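Local coordinates for N-acetylneuraminate epimerase (Escherichia coli, PDB 2UVK), which speeds the interconversion of the alpha and beta anomers of the sialic acid N-acetylneuraminate, acting as a periplasmic homodimer, at residues 22-27 and 320-325; 301-306 and 336-341; 324-327 and 331-334. One frame throughout, in Å; residues are numbered along the deposited sequence.

How the contacts relate
All three contacts involve the last blade of the six-bladed propeller. Contact 1 lies nearest the centre of the chain and joins this blade to the first; contact 2, farther out, joins it to the blade before. Both are buried, purely apolar and without hydrogen bonds, and they use neighbouring strands of one sheet, 318-322 and 335-341, probably hydrogen-bonded from Ile321 N to Val336 O. Contact 3 stays within the blade, in the connection between those same two strands; it is still largely buried, though Ala331 and Val332 are partly open to solvent, and combines backbone pairing with the packing of Val332 on Thr326. It shares Gly324 and Glu325 with contact 1.

Contact 1. Residues 22-27 and 320-325; sequences VYIGLG and LIIGGE
Strand 22-25, with Val22 and Ile24, and strand 320-322, with Leu320 and Ile322, run the same way at an angle of 29°, their axes 10.6 Å apart at closest approach. These are the second strands of the first and last blades of the beta-propeller, so the contact lies at the seam where the ring closes. The nearest CA atoms, those of Ile24 and Ile322, are 8.7 Å apart, too far for backbone bonding, and side chains fill the interval.

Ile322 does most of the work. Its CG1 lies beside the backbone N and its chain continues fully extended (chi2 177°), which carries CD1 across to the first blade. There it meets Val22 CG1 tip to tip at 3.8 Å, and it also touches Ile24 CG2 at 4.1 Å, the two isoleucines crossing obliquely. Leu313, on the innermost strand of the last blade, packs on both Val22 and Ile322 and so backs the seam.

Directly after Ile322 comes the Gly323-Gly324 pair, the double glycine that marks Kelch repeats. At the start of both strand segments the second methyl of Val22 is used: CG2 rests 4.2 Å from Leu320 CD2.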
# COMPACT_ATOMS: atom_id res chain seq x y z
N VAL B 22 -18.71 26.77 8.35
CA VAL B 22 -18.53 25.33 8.63
C VAL B 22 -19.14 24.55 7.48
O VAL B 22 -20.24 24.86 7.04
CB VAL B 22 -19.27 24.90 9.92
CG1 VAL B 22 -19.28 23.38 10.07
CG2 VAL B 22 -18.64 25.57 11.15
N TYR B 23 -18.42 23.53 7.01
CA TYR B 23 -18.91 22.62 5.95
C TYR B 23 -18.96 21.21 6.51
O TYR B 23 -17.99 20.76 7.10
CB TYR B 23 -17.97 22.62 4.75
CG TYR B 23 -17.88 23.96 4.06
CD1 TYR B 23 -18.59 24.23 2.91
CD2 TYR B 23 -17.04 24.94 4.56
CE1 TYR B 23 -18.48 25.48 2.28
CE2 TYR B 23 -16.94 26.18 3.96
CZ TYR B 23 -17.64 26.44 2.82
OH TYR B 23 -17.53 27.68 2.21
N ILE B 24 -20.09 20.52 6.36
CA ILE B 24 -20.19 19.11 6.76
C ILE B 24 -20.88 18.28 5.71
O ILE B 24 -21.73 18.76 4.95
CB ILE B 24 -20.93 18.93 8.08
CG1 ILE B 24 -22.36 19.48 7.98
CG2 ILE B 24 -20.16 19.58 9.23
CD1 ILE B 24 -23.23 19.14 9.14
N GLY B 25 -20.55 17.00 5.66
CA GLY B 25 -21.19 16.13 4.71
C GLY B 25 -20.73 14.69 4.84
O GLY B 25 -19.89 14.34 5.67
N LEU B 26 -21.37 13.88 4.03
CA LEU B 26 -21.05 12.45 3.93
C LEU B 26 -21.41 11.68 5.20
O LEU B 26 -22.26 12.09 5.96
CB LEU B 26 -19.63 12.24 3.44
CG LEU B 26 -19.26 12.97 2.15
CD1 LEU B 26 -17.81 12.76 1.73
CD2 LEU B 26 -20.26 12.63 1.02
N GLY B 27 -20.82 10.49 5.36
CA GLY B 27 -21.23 9.62 6.44
C GLY B 27 -22.69 9.31 6.26
O GLY B 27 -23.15 9.08 5.13
N LEU B 320 -15.16 22.31 18.56
CA LEU B 320 -16.53 22.19 18.13
C LEU B 320 -16.73 20.74 17.66
O LEU B 320 -16.02 20.29 16.77
CB LEU B 320 -16.77 23.15 16.96
CG LEU B 320 -18.10 23.09 16.21
CD1 LEU B 320 -19.28 23.19 17.17
CD2 LEU B 320 -18.17 24.13 15.10
N ILE B 321 -17.68 20.03 18.27
CA ILE B 321 -18.00 18.64 17.91
C ILE B 321 -19.37 18.63 17.26
O ILE B 321 -20.32 19.17 17.82
CB ILE B 321 -18.04 17.74 19.17
CG1 ILE B 321 -16.64 17.59 19.76
CG2 ILE B 321 -18.75 16.37 18.88
CD1 ILE B 321 -16.62 16.94 21.11
N ILE B 322 -19.48 18.02 16.09
CA ILE B 322 -20.73 18.03 15.36
C ILE B 322 -21.10 16.57 15.03
O ILE B 322 -20.33 15.86 14.40
CB ILE B 322 -20.65 18.83 14.04
CG1 ILE B 322 -20.10 20.26 14.29
CG2 ILE B 322 -22.03 18.90 13.39
CD1 ILE B 322 -19.94 21.07 13.01
N GLY B 323 -22.28 16.18 15.47
CA GLY B 323 -22.80 14.82 15.20
C GLY B 323 -22.02 13.74 15.91
O GLY B 323 -21.43 13.94 16.97
N GLY B 324 -22.03 12.57 15.31
CA GLY B 324 -21.43 11.39 15.88
C GLY B 324 -22.42 10.26 16.09
O GLY B 324 -23.56 10.35 15.66
N GLU B 325 -21.95 9.24 16.77
CA GLU B 325 -22.68 8.01 17.08
C GLU B 325 -22.60 7.81 18.59
O GLU B 325 -21.56 8.08 19.22
CB GLU B 325 -21.96 6.87 16.35
CG GLU B 325 -22.56 5.48 16.43
CD GLU B 325 -21.59 4.48 15.85
OE1 GLU B 325 -21.23 4.62 14.67
OE2 GLU B 325 -21.16 3.57 16.58

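Contact 2. Residues 301-306 and 336-341; sequences GELSQG and VLITVK
Leu303 lays one methyl against two residues of the neighbouring blade, Val336 and Ile338. Its side chain crosses that of Ile338 at about a right angle, and the two meet only at their ends: Leu303 CD2 is 4.2 Å from Ile338 CD1. The same CD2 lies 4.4 Å from Val336 CG1, so this one branch of the leucine serves both partners. These are loose van der Waals contacts, with no hydrogen bond between the segments, and the nearest CA atoms, those of Leu303 and Val336, are 8.7 Å apart.

The leucine does not start out aimed at the other strand; it is the end of the side chain that comes closer. CG sits opposite the carbonyl carbon (chi1 -59°) and CD1 continues the extended line (chi2 177°), so CD2 is the branch that turns off to the other blade. Ile338 and Val336 start from CB atoms directed at Leu303. In Ile338 the CG1 arm is stretched out (chi2 175°), placing CD1 at the leucine.

Ile289, from strand 284-293 of the leucine's own blade, touches both Leu303 and Ile338 and thickens this apolar layer. On its own sheet Ile338 also packs against Ile321 and Val345.

Leu303 stands just past the end of strand 296-302, the outermost of its blade, and Val336 and Ile338 lie on the third strand of the next. From its loop the leucine extends the face-to-face apolar packing by which successive blades of a beta-propeller hold together.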
# COMPACT_ATOMS: atom_id res chain seq x y z
N GLY B 301 -13.03 16.84 32.24
CA GLY B 301 -14.47 17.00 32.21
C GLY B 301 -15.11 15.77 31.63
O GLY B 301 -14.46 14.72 31.46
N GLU B 302 -16.38 15.89 31.29
CA GLU B 302 -17.08 14.78 30.68
C GLU B 302 -18.19 15.25 29.76
O GLU B 302 -18.76 16.33 29.94
CB GLU B 302 -17.64 13.86 31.76
CG GLU B 302 -18.73 14.50 32.58
CD GLU B 302 -19.10 13.72 33.82
OE1 GLU B 302 -19.09 12.46 33.80
OE2 GLU B 302 -19.40 14.40 34.82
N LEU B 303 -18.46 14.43 28.75
CA LEU B 303 -19.62 14.58 27.89
C LEU B 303 -20.81 13.99 28.63
O LEU B 303 -20.63 13.12 29.47
CB LEU B 303 -19.41 13.79 26.60
CG LEU B 303 -18.20 14.15 25.74
CD1 LEU B 303 -18.11 13.21 24.52
CD2 LEU B 303 -18.26 15.61 25.29
N SER B 304 -22.01 14.49 28.33
CA SER B 304 -23.25 13.97 28.92
C SER B 304 -23.56 12.55 28.45
O SER B 304 -24.07 11.73 29.20
CB SER B 304 -24.45 14.88 28.59
OG SER B 304 -24.71 14.90 27.20
N GLN B 305 -23.22 12.28 27.19
CA GLN B 305 -23.42 10.98 26.56
C GLN B 305 -22.15 10.56 25.83
O GLN B 305 -21.48 11.40 25.24
CB GLN B 305 -24.61 11.01 25.59
CG GLN B 305 -25.93 11.04 26.30
CD GLN B 305 -27.14 11.00 25.37
OE1 GLN B 305 -27.17 10.24 24.41
NE2 GLN B 305 -28.16 11.81 25.68
N GLY B 306 -21.81 9.27 25.88
CA GLY B 306 -20.69 8.74 25.11
C GLY B 306 -20.88 8.98 23.62
O GLY B 306 -22.00 8.88 23.13
N VAL B 336 -21.56 20.07 20.24
CA VAL B 336 -21.01 20.38 21.56
C VAL B 336 -19.84 21.33 21.35
O VAL B 336 -19.11 21.24 20.35
CB VAL B 336 -20.49 19.07 22.25
CG1 VAL B 336 -20.15 19.32 23.73
CG2 VAL B 336 -21.51 17.95 22.09
N LEU B 337 -19.64 22.24 22.30
CA LEU B 337 -18.48 23.10 22.31
C LEU B 337 -17.70 22.85 23.61
O LEU B 337 -18.27 22.92 24.71
CB LEU B 337 -18.91 24.57 22.20
CG LEU B 337 -17.81 25.54 21.76
CD1 LEU B 337 -17.24 25.27 20.37
CD2 LEU B 337 -18.39 26.95 21.84
N ILE B 338 -16.42 22.52 23.48
CA ILE B 338 -15.55 22.32 24.63
C ILE B 338 -14.53 23.45 24.63
O ILE B 338 -13.74 23.58 23.70
CB ILE B 338 -14.86 20.93 24.61
CG1 ILE B 338 -15.91 19.82 24.45
CG2 ILE B 338 -14.09 20.69 25.91
CD1 ILE B 338 -15.36 18.42 24.31
N THR B 339 -14.57 24.27 25.67
CA THR B 339 -13.62 25.37 25.82
C THR B 339 -12.80 25.17 27.09
O THR B 339 -13.28 24.57 28.05
CB THR B 339 -14.34 26.73 25.93
OG1 THR B 339 -15.46 26.79 25.04
CG2 THR B 339 -13.35 27.88 25.62
N VAL B 340 -11.56 25.65 27.08
CA VAL B 340 -10.76 25.65 28.31
C VAL B 340 -10.74 27.06 28.89
O VAL B 340 -10.33 28.00 28.22
CB VAL B 340 -9.32 25.13 28.10
CG1 VAL B 340 -9.33 23.69 27.57
CG2 VAL B 340 -8.53 26.06 27.17
N LYS B 341 -11.27 27.19 30.11
CA LYS B 341 -11.05 28.36 30.97
C LYS B 341 -10.10 27.79 32.02
O LYS B 341 -10.54 27.08 32.92

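Contact 3. Residues 324-327 and 331-334; sequences GETA and AVTD
Ala331 pairs with Glu325 as an antiparallel, non-hydrogen-bonded pair, their CA atoms 4.3 Å apart and both side chains on one face of the small sheet. The CA of Ala331 also makes a CA-H...O contact of 3.3 Å with Gly324 O.

Val332 follows and donates its N to that same carbonyl, Gly324 O, at 2.9 Å, so one oxygen receives both approaches. Its two methyls divide the work: CG2 lies 3.5 Å from Gly324 O, and CG1 sits 3.6 Å from Thr326 CG2, the two side chains crossing at about a right angle. With Thr326 chi1 at 60°, CG2 lies beside the backbone N, facing the valine; OG1, also near Val332 CG1, hydrogen-bonds Lys330 O. Were Val332 cut back to an alanine, Thr326 CG2 would probably lose its apolar partner and a gap would open beside Gly324.

Thr333 points its CB away and its OG1 hydrogen-bonds Glu5 OE1, while Asp334 forms a salt bridge from OD2 to Arg307 NH2.

In the facing strand Glu325 hydrogen-bonds Tyr285 OH through OE2; its side chain is about 11 Å from that of Glu209, the predicted proton acceptor. The whole is a short beta-hairpin in the connection between the second and third strands of the last Kelch blade, directly after its double glycine.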
# COMPACT_ATOMS: atom_id res chain seq x y z
N GLY B 324 -22.03 12.57 15.31
CA GLY B 324 -21.43 11.39 15.88
C GLY B 324 -22.42 10.26 16.09
O GLY B 324 -23.56 10.35 15.66
N GLU B 325 -21.95 9.24 16.77
CA GLU B 325 -22.68 8.01 17.08
C GLU B 325 -22.60 7.81 18.59
O GLU B 325 -21.56 8.08 19.22
CB GLU B 325 -21.96 6.87 16.35
CG GLU B 325 -22.56 5.48 16.43
CD GLU B 325 -21.59 4.48 15.85
OE1 GLU B 325 -21.23 4.62 14.67
OE2 GLU B 325 -21.16 3.57 16.58
N THR B 326 -23.69 7.34 19.19
CA THR B 326 -23.78 7.09 20.61
C THR B 326 -24.10 5.60 20.84
O THR B 326 -24.06 4.82 19.90
CB THR B 326 -24.82 8.06 21.26
OG1 THR B 326 -26.11 7.86 20.67
CG2 THR B 326 -24.41 9.54 21.05
N ALA B 327 -24.35 5.20 22.08
CA ALA B 327 -24.69 3.79 22.41
C ALA B 327 -25.72 3.18 21.45
O ALA B 327 -26.68 3.84 21.07
CB ALA B 327 -25.18 3.70 23.83
N ALA B 331 -26.82 7.44 15.35
CA ALA B 331 -26.29 8.72 14.89
C ALA B 331 -27.05 9.85 15.57
O ALA B 331 -28.26 9.74 15.83
CB ALA B 331 -26.42 8.83 13.38
N VAL B 332 -26.36 10.97 15.82
CA VAL B 332 -26.99 12.13 16.46
C VAL B 332 -26.83 13.37 15.58
O VAL B 332 -26.06 13.39 14.63
CB VAL B 332 -26.44 12.36 17.88
CG1 VAL B 332 -26.71 11.13 18.77
CG2 VAL B 332 -24.96 12.70 17.85
N THR B 333 -27.60 14.41 15.92
CA THR B 333 -27.66 15.64 15.13
C THR B 333 -27.11 16.87 15.86
O THR B 333 -26.97 17.94 15.25
CB THR B 333 -29.13 15.98 14.78
OG1 THR B 333 -29.89 16.12 15.98
CG2 THR B 333 -29.77 14.88 13.91
N ASP B 334 -26.81 16.74 17.14
CA ASP B 334 -26.45 17.90 17.97
C ASP B 334 -24.95 18.17 17.96
O ASP B 334 -24.15 17.34 17.51
CB ASP B 334 -26.94 17.73 19.41
CG ASP B 334 -26.34 16.53 20.09
OD1 ASP B 334 -26.19 15.48 19.44
OD2 ASP B 334 -26.03 16.62 21.29